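Local coordinates for heat shock protein, putative (Plasmodium falciparum, PDB 1Y6Z) that probably serves, as the middle domain of an Hsp90-family protein, in an ATP-dependent chaperone that binds and helps fold unfolded proteins, at residues Y19-Y23 / I50-G55; F178-N182 / Y229-F233. One frame throughout, in Å; residues are numbered along the deposited sequence.

Overall arrangement
Contact 1 and contact 2 lie on opposite sides of the chain's centre. Their own centres are 35 Å apart, and their nearest atoms are about 17 Å from each other. They share no strand or sheet. Contact 1 is complete before contact 2 begins in the sequence. It sets helix 16-27 on the five-stranded mixed sheet near the N-terminal end. Contact 2 joins the chain after strand 177-178 to strand 231-234, at the edge of a three-stranded parallel sheet. The Hsp90 middle domain thus has two alpha/beta parts here. Each contact ties together its own part without touching the other, and helices 121-141 and 145-164 link the parts along the chain.

Contact 1: residues Y19-Y23 / I50-G55; sequences YYSFY and ILYIPG
Y52 reaches from its strand to helix 16-27 at residues 19-23 and places its hydroxyl between Y19 and F22. The hydroxyl donates a weak hydrogen bond to the backbone carbonyl of Y19, with Y52 OH 2.7 Å from Y19 O. That carbonyl also accepts the helical bond from Y23 N, so two donors share one oxygen. The same hydroxyl lies in plane at the edge of the Y19 ring and at the edge of the F22 ring. F22 CD2 is 3.5 Å from Y52 OH. The side chains of Y19 and F22 each stand nearly perpendicular to that of Y52.

Y23 treats Y52 differently. It runs back along Y52, pointing the other way. Y23 CB sits over one face of the Y52 ring, 3.8 Å from its centroid, in a CH-pi contact. The rings themselves meet obliquely, with centroids 5.0 Å apart and planes at 36°. CG of Y23 is anti to the backbone N (chi1 166°), which sends the ring along Y52 toward the strand end. There Y23 OH lies 3.4 Å from P54 CB.

I50 adds an apolar touch at the edge of the Y19 ring, its CD1 4.0 Å from Y19 CE2. The Y19 hydroxyl is hydrogen-bonded to H38, and the Y19 ring stacks with Y36.

The axes of 19-23 and 50-53 pass 10.5 Å apart at 82°. Helix 16-27 thus packs across one face of the mixed sheet, in an alpha/beta part of the Hsp90 middle domain. Strand 47-53 runs between strands 35-41 and 98-103. Helices 121-141 and 145-164 cover the other face, where L51 and I53 meet the first and I53 also meets the second.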
ATOM      1  N   TYR B  19      -2.780  19.468  17.146  1.00 23.42           N
ATOM      2  CA  TYR B  19      -2.952  19.374  15.674  1.00 22.33           C
ATOM      3  C   TYR B  19      -4.294  19.990  15.211  1.00 22.65           C
ATOM      4  O   TYR B  19      -4.362  20.722  14.199  1.00 22.22           O
ATOM      5  CB  TYR B  19      -2.857  17.898  15.277  1.00 22.57           C
ATOM      6  CG  TYR B  19      -1.434  17.353  15.254  1.00 23.42           C
ATOM      7  CD1 TYR B  19      -0.977  16.516  16.253  1.00 26.38           C
ATOM      8  CD2 TYR B  19      -0.539  17.699  14.217  1.00 23.38           C
ATOM      9  CE1 TYR B  19       0.335  15.986  16.213  1.00 23.53           C
ATOM     10  CE2 TYR B  19       0.743  17.163  14.156  1.00 25.60           C
ATOM     11  CZ  TYR B  19       1.178  16.320  15.169  1.00 27.21           C
ATOM     12  OH  TYR B  19       2.476  15.788  15.106  1.00 26.16           O
ATOM     13  N   TYR B  20      -5.354  19.646  15.920  1.00 24.03           N
ATOM     14  CA  TYR B  20      -6.693  20.208  15.613  1.00 27.19           C
ATOM     15  C   TYR B  20      -6.718  21.724  15.764  1.00 27.02           C
ATOM     16  O   TYR B  20      -7.270  22.410  14.917  1.00 27.05           O
ATOM     17  CB  TYR B  20      -7.730  19.603  16.530  1.00 26.81           C
ATOM     18  CG  TYR B  20      -8.230  18.232  16.179  1.00 30.51           C
ATOM     19  CD1 TYR B  20      -7.528  17.364  15.308  1.00 22.79           C
ATOM     20  CD2 TYR B  20      -9.412  17.760  16.766  1.00 29.12           C
ATOM     21  CE1 TYR B  20      -8.002  16.078  15.049  1.00 25.70           C
ATOM     22  CE2 TYR B  20      -9.874  16.483  16.488  1.00 33.51           C
ATOM     23  CZ  TYR B  20      -9.172  15.662  15.612  1.00 28.52           C
ATOM     24  OH  TYR B  20      -9.640  14.394  15.307  1.00 33.13           O
ATOM     25  N   SER B  21      -6.113  22.280  16.825  1.00 28.42           N
ATOM     26  CA  SER B  21      -6.018  23.750  17.002  1.00 28.05           C
ATOM     27  C   SER B  21      -5.193  24.439  15.942  1.00 28.31           C
ATOM     28  O   SER B  21      -5.559  25.497  15.470  1.00 27.66           O
ATOM     29  CB  SER B  21      -5.441  24.126  18.379  1.00 28.41           C
ATOM     30  OG  SER B  21      -6.195  23.429  19.351  1.00 34.85           O
ATOM     31  N   PHE B  22      -4.069  23.846  15.576  1.00 26.59           N
ATOM     32  CA  PHE B  22      -3.325  24.314  14.435  1.00 26.13           C
ATOM     33  C   PHE B  22      -4.112  24.318  13.137  1.00 26.75           C
ATOM     34  O   PHE B  22      -4.040  25.303  12.402  1.00 26.38           O
ATOM     35  CB  PHE B  22      -1.991  23.541  14.259  1.00 27.31           C
ATOM     36  CG  PHE B  22      -1.215  23.984  13.063  1.00 27.50           C
ATOM     37  CD1 PHE B  22      -0.464  25.138  13.113  1.00 27.59           C
ATOM     38  CD2 PHE B  22      -1.267  23.272  11.865  1.00 29.18           C
ATOM     39  CE1 PHE B  22       0.229  25.578  12.009  1.00 28.91           C
ATOM     40  CE2 PHE B  22      -0.570  23.706  10.747  1.00 27.66           C
ATOM     41  CZ  PHE B  22       0.174  24.867  10.815  1.00 29.19           C
ATOM     42  N   TYR B  23      -4.885  23.257  12.869  1.00 25.98           N
ATOM     43  CA  TYR B  23      -5.678  23.165  11.644  1.00 25.86           C
ATOM     44  C   TYR B  23      -6.711  24.310  11.624  1.00 27.17           C
ATOM     45  O   TYR B  23      -6.852  25.001  10.643  1.00 25.95           O
ATOM     46  CB  TYR B  23      -6.417  21.837  11.625  1.00 26.10           C
ATOM     47  CG  TYR B  23      -7.535  21.717  10.592  1.00 24.41           C
ATOM     48  CD1 TYR B  23      -7.259  21.606   9.235  1.00 23.85           C
ATOM     49  CD2 TYR B  23      -8.871  21.707  10.998  1.00 23.73           C
ATOM     50  CE1 TYR B  23      -8.278  21.526   8.304  1.00 24.29           C
ATOM     51  CE2 TYR B  23      -9.889  21.631  10.106  1.00 25.76           C
ATOM     52  CZ  TYR B  23      -9.585  21.533   8.745  1.00 24.92           C
ATOM     53  OH  TYR B  23     -10.601  21.408   7.872  1.00 24.80           O
ATOM     54  N   ILE B  50       2.212  18.309   7.227  1.00 21.21           N
ATOM     55  CA  ILE B  50       1.067  17.828   8.028  1.00 22.41           C
ATOM     56  C   ILE B  50      -0.087  17.934   7.055  1.00 21.02           C
ATOM     57  O   ILE B  50      -0.270  19.007   6.465  1.00 21.23           O
ATOM     58  CB  ILE B  50       0.748  18.687   9.293  1.00 22.57           C
ATOM     59  CG1 ILE B  50       1.990  18.934  10.153  1.00 24.30           C
ATOM     60  CG2 ILE B  50      -0.410  17.980  10.092  1.00 23.83           C
ATOM     61  CD1 ILE B  50       1.755  19.830  11.378  1.00 23.87           C
ATOM     62  N   LEU B  51      -0.861  16.853   6.886  1.00 20.26           N
ATOM     63  CA  LEU B  51      -1.900  16.816   5.909  1.00 19.05           C
ATOM     64  C   LEU B  51      -3.165  16.459   6.699  1.00 15.89           C
ATOM     65  O   LEU B  51      -3.095  15.641   7.556  1.00 17.40           O
ATOM     66  CB  LEU B  51      -1.611  15.676   4.932  1.00 20.60           C
ATOM     67  CG  LEU B  51      -0.393  15.848   3.972  1.00 18.67           C
ATOM     68  CD1 LEU B  51      -0.413  14.532   3.056  1.00 20.94           C
ATOM     69  CD2 LEU B  51      -0.590  17.074   3.145  1.00 20.74           C
ATOM     70  N   TYR B  52      -4.275  17.135   6.420  1.00 16.81           N
ATOM     71  CA  TYR B  52      -5.544  16.970   7.126  1.00 16.75           C
ATOM     72  C   TYR B  52      -6.631  16.633   6.093  1.00 16.68           C
ATOM     73  O   TYR B  52      -6.689  17.212   5.023  1.00 16.45           O
ATOM     74  CB  TYR B  52      -5.958  18.288   7.746  1.00 18.60           C
ATOM     75  CG  TYR B  52      -5.068  18.744   8.914  1.00 19.06           C
ATOM     76  CD1 TYR B  52      -3.961  19.549   8.691  1.00 15.82           C
ATOM     77  CD2 TYR B  52      -5.381  18.358  10.220  1.00 18.53           C
ATOM     78  CE1 TYR B  52      -3.144  20.004   9.765  1.00 19.17           C
ATOM     79  CE2 TYR B  52      -4.583  18.772  11.270  1.00 18.83           C
ATOM     80  CZ  TYR B  52      -3.469  19.595  11.042  1.00 20.07           C
ATOM     81  OH  TYR B  52      -2.720  20.057  12.131  1.00 21.32           O
ATOM     82  N   ILE B  53      -7.538  15.749   6.476  1.00 18.51           N
ATOM     83  CA  ILE B  53      -8.801  15.553   5.822  1.00 18.54           C
ATOM     84  C   ILE B  53      -9.779  16.392   6.607  1.00 19.27           C
ATOM     85  O   ILE B  53      -9.951  16.188   7.834  1.00 20.06           O
ATOM     86  CB  ILE B  53      -9.217  14.087   5.854  1.00 18.85           C
ATOM     87  CG1 ILE B  53      -8.226  13.277   5.018  1.00 18.19           C
ATOM     88  CG2 ILE B  53     -10.666  13.896   5.310  1.00 18.88           C
ATOM     89  CD1 ILE B  53      -8.581  11.792   5.034  1.00 17.47           C
ATOM     90  N   PRO B  54     -10.386  17.370   5.945  1.00 20.88           N
ATOM     91  CA  PRO B  54     -11.317  18.268   6.636  1.00 21.98           C
ATOM     92  C   PRO B  54     -12.522  17.521   7.184  1.00 23.01           C
ATOM     93  O   PRO B  54     -12.854  16.464   6.672  1.00 23.79           O
ATOM     94  CB  PRO B  54     -11.740  19.265   5.507  1.00 20.54           C
ATOM     95  CG  PRO B  54     -10.537  19.284   4.630  1.00 22.82           C
ATOM     96  CD  PRO B  54     -10.194  17.798   4.551  1.00 19.27           C
ATOM     97  N   GLY B  55     -13.180  18.088   8.197  1.00 22.74           N
ATOM     98  CA  GLY B  55     -14.447  17.545   8.707  1.00 23.66           C
ATOM     99  C   GLY B  55     -15.679  17.687   7.820  1.00 24.95           C
ATOM    100  O   GLY B  55     -16.684  16.981   8.032  1.00 26.33           O
TER

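Contact 2: residues F178-N182 / Y229-F233; sequences FYSIN and YDVLF
S180 and L232 form a single beta bridge, a non-hydrogen-bonded antiparallel pair, in segments whose end-to-end directions differ by 143°. Two backbone bonds frame it. F233 N gives a nearly straight bond to Y179 O (2.7 Å, 165°), and I181 N gives a more bent one to V231 O. A water extends the pairing by accepting from Y179 N and donating to F233 O.

D230 holds the turn at I181 and N182. Its side chain extends opposite its own backbone N, which carries the carboxylate across to the loop. D230 OD2 accepts from S180 OG at 2.6 Å through its syn lone pair. D230 OD1 accepts from N182 N at 3.0 Å and from V231 N at 2.8 Å. These two donors reach it from opposite faces of the carboxylate plane. The N182 amide stacks on the carboxylate, with planes 9° apart. So many donors would probably favour the charged form of D230.

The F233 ring lies against the loop backbone, with S180 CA 4.0 Å above the centre of one face. I181 CG1 is 3.8 Å from F233 CZ, the two side chains meeting crosswise. I181 CD1 also touches V231, at a slant.

The single bridge adds a loop to the edge of a parallel sheet. Strand 231-234 is an outer strand there, and L232 bonds through its backbone to strand 204-208 next to it. The chain at 178-182, leaving strand 177-178, borders the opposite edge, while F178 packs on helix 237-249 and F233 on helix 212-215.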
ATOM      1  N   PHE B 178     -20.513   1.534  -3.273  1.00 27.45           N
ATOM      2  CA  PHE B 178     -21.758   1.690  -4.052  1.00 28.58           C
ATOM      3  C   PHE B 178     -22.815   0.812  -3.454  1.00 28.65           C
ATOM      4  O   PHE B 178     -22.523  -0.239  -2.869  1.00 27.93           O
ATOM      5  CB  PHE B 178     -21.613   1.265  -5.533  1.00 29.12           C
ATOM      6  CG  PHE B 178     -20.494   1.937  -6.239  1.00 30.14           C
ATOM      7  CD1 PHE B 178     -19.220   1.376  -6.249  1.00 29.26           C
ATOM      8  CD2 PHE B 178     -20.685   3.163  -6.865  1.00 31.67           C
ATOM      9  CE1 PHE B 178     -18.165   1.996  -6.878  1.00 29.16           C
ATOM     10  CE2 PHE B 178     -19.618   3.806  -7.527  1.00 33.31           C
ATOM     11  CZ  PHE B 178     -18.346   3.217  -7.526  1.00 30.34           C
ATOM     12  N   TYR B 179     -24.054   1.272  -3.587  1.00 31.01           N
ATOM     13  CA  TYR B 179     -25.199   0.465  -3.204  1.00 32.36           C
ATOM     14  C   TYR B 179     -25.267  -0.659  -4.218  1.00 32.02           C
ATOM     15  O   TYR B 179     -24.858  -0.475  -5.351  1.00 30.30           O
ATOM     16  CB  TYR B 179     -26.474   1.323  -3.251  1.00 33.80           C
ATOM     17  CG  TYR B 179     -26.633   2.198  -2.025  1.00 36.19           C
ATOM     18  CD1 TYR B 179     -26.556   3.594  -2.105  1.00 41.10           C
ATOM     19  CD2 TYR B 179     -26.765   1.619  -0.777  1.00 38.04           C
ATOM     20  CE1 TYR B 179     -26.684   4.389  -0.939  1.00 40.23           C
ATOM     21  CE2 TYR B 179     -26.895   2.388   0.378  1.00 41.76           C
ATOM     22  CZ  TYR B 179     -26.856   3.764   0.297  1.00 41.32           C
ATOM     23  OH  TYR B 179     -26.972   4.494   1.482  1.00 40.60           O
ATOM     24  N   SER B 180     -25.813  -1.807  -3.812  1.00 33.28           N
ATOM     25  CA  SER B 180     -26.025  -2.896  -4.750  1.00 33.84           C
ATOM     26  C   SER B 180     -27.389  -3.514  -4.462  1.00 35.61           C
ATOM     27  O   SER B 180     -28.079  -3.056  -3.539  1.00 35.27           O
ATOM     28  CB  SER B 180     -24.941  -3.943  -4.601  1.00 33.08           C
ATOM     29  OG  SER B 180     -25.097  -4.627  -3.378  1.00 31.90           O
ATOM     30  N   ILE B 181     -27.757  -4.558  -5.216  1.00 37.63           N
ATOM     31  CA  ILE B 181     -28.978  -5.339  -4.896  1.00 38.36           C
ATOM     32  C   ILE B 181     -28.881  -5.985  -3.507  1.00 39.16           C
ATOM     33  O   ILE B 181     -29.824  -5.910  -2.722  1.00 39.83           O
ATOM     34  CB  ILE B 181     -29.278  -6.432  -5.968  1.00 38.99           C
ATOM     35  CG1 ILE B 181     -29.348  -5.816  -7.396  1.00 39.10           C
ATOM     36  CG2 ILE B 181     -30.543  -7.236  -5.573  1.00 38.72           C
ATOM     37  CD1 ILE B 181     -29.460  -6.850  -8.607  1.00 38.34           C
ATOM     38  N   ASN B 182     -27.754  -6.629  -3.198  1.00 38.68           N
ATOM     39  CA  ASN B 182     -27.663  -7.348  -1.944  1.00 40.04           C
ATOM     40  C   ASN B 182     -27.236  -6.546  -0.728  1.00 40.64           C
ATOM     41  O   ASN B 182     -27.342  -7.050   0.389  1.00 40.84           O
ATOM     42  CB  ASN B 182     -26.807  -8.596  -2.084  1.00 39.83           C
ATOM     43  CG  ASN B 182     -27.290  -9.501  -3.188  1.00 39.37           C
ATOM     44  OD1 ASN B 182     -26.530 -10.345  -3.677  1.00 39.52           O
ATOM     45  ND2 ASN B 182     -28.539  -9.301  -3.631  1.00 36.11           N
ATOM     46  N   TYR B 229     -26.718 -13.096  -9.105  1.00 36.68           N
ATOM     47  CA  TYR B 229     -25.480 -12.294  -9.060  1.00 36.24           C
ATOM     48  C   TYR B 229     -25.811 -10.946  -8.405  1.00 35.62           C
ATOM     49  O   TYR B 229     -26.929 -10.420  -8.589  1.00 34.93           O
ATOM     50  CB  TYR B 229     -24.895 -12.102 -10.457  1.00 36.84           C
ATOM     51  CG  TYR B 229     -24.274 -13.335 -11.093  1.00 36.57           C
ATOM     52  CD1 TYR B 229     -24.155 -14.543 -10.387  1.00 36.08           C
ATOM     53  CD2 TYR B 229     -23.817 -13.288 -12.417  1.00 37.07           C
ATOM     54  CE1 TYR B 229     -23.587 -15.676 -10.978  1.00 35.60           C
ATOM     55  CE2 TYR B 229     -23.223 -14.424 -13.030  1.00 35.93           C
ATOM     56  CZ  TYR B 229     -23.121 -15.604 -12.302  1.00 38.89           C
ATOM     57  OH  TYR B 229     -22.550 -16.720 -12.880  1.00 40.72           O
ATOM     58  N   ASP B 230     -24.879 -10.382  -7.622  1.00 34.18           N
ATOM     59  CA  ASP B 230     -25.073  -8.996  -7.196  1.00 32.89           C
ATOM     60  C   ASP B 230     -24.724  -8.054  -8.334  1.00 31.44           C
ATOM     61  O   ASP B 230     -23.928  -8.390  -9.217  1.00 30.53           O
ATOM     62  CB  ASP B 230     -24.286  -8.660  -5.905  1.00 32.50           C
ATOM     63  CG  ASP B 230     -24.817  -7.388  -5.197  1.00 35.16           C
ATOM     64  OD1 ASP B 230     -25.913  -6.914  -5.539  1.00 35.09           O
ATOM     65  OD2 ASP B 230     -24.138  -6.882  -4.266  1.00 37.26           O
ATOM     66  N   VAL B 231     -25.326  -6.865  -8.293  1.00 30.82           N
ATOM     67  CA  VAL B 231     -25.077  -5.807  -9.242  1.00 29.71           C
ATOM     68  C   VAL B 231     -25.002  -4.494  -8.469  1.00 28.60           C
ATOM     69  O   VAL B 231     -25.891  -4.152  -7.695  1.00 27.66           O
ATOM     70  CB  VAL B 231     -26.217  -5.673 -10.278  1.00 30.29           C
ATOM     71  CG1 VAL B 231     -25.993  -4.486 -11.215  1.00 29.97           C
ATOM     72  CG2 VAL B 231     -26.297  -6.923 -11.112  1.00 32.34           C
ATOM     73  N   LEU B 232     -23.941  -3.739  -8.724  1.00 29.88           N
ATOM     74  CA  LEU B 232     -23.797  -2.413  -8.101  1.00 29.18           C
ATOM     75  C   LEU B 232     -24.646  -1.385  -8.816  1.00 30.98           C
ATOM     76  O   LEU B 232     -24.875  -1.501 -10.020  1.00 30.82           O
ATOM     77  CB  LEU B 232     -22.353  -1.932  -8.220  1.00 27.90           C
ATOM     78  CG  LEU B 232     -21.320  -2.964  -7.796  1.00 27.09           C
ATOM     79  CD1 LEU B 232     -19.943  -2.509  -8.384  1.00 27.82           C
ATOM     80  CD2 LEU B 232     -21.405  -3.067  -6.281  1.00 26.40           C
ATOM     81  N   PHE B 233     -25.045  -0.348  -8.090  1.00 32.73           N
ATOM     82  CA  PHE B 233     -25.799   0.749  -8.697  1.00 35.30           C
ATOM     83  C   PHE B 233     -24.947   1.999  -8.976  1.00 37.11           C
ATOM     84  O   PHE B 233     -24.261   2.508  -8.083  1.00 37.06           O
ATOM     85  CB  PHE B 233     -26.963   1.131  -7.779  1.00 36.05           C
ATOM     86  CG  PHE B 233     -27.931  -0.004  -7.473  1.00 37.99           C
ATOM     87  CD1 PHE B 233     -28.603  -0.036  -6.257  1.00 38.55           C
ATOM     88  CD2 PHE B 233     -28.167  -1.028  -8.398  1.00 40.91           C
ATOM     89  CE1 PHE B 233     -29.510  -1.079  -5.964  1.00 41.27           C
ATOM     90  CE2 PHE B 233     -29.064  -2.086  -8.109  1.00 39.65           C
ATOM     91  CZ  PHE B 233     -29.721  -2.112  -6.913  1.00 39.54           C
TER
HETATM   92  O   HOH W   1     -24.607   3.319  -5.493  1.00 34.03           O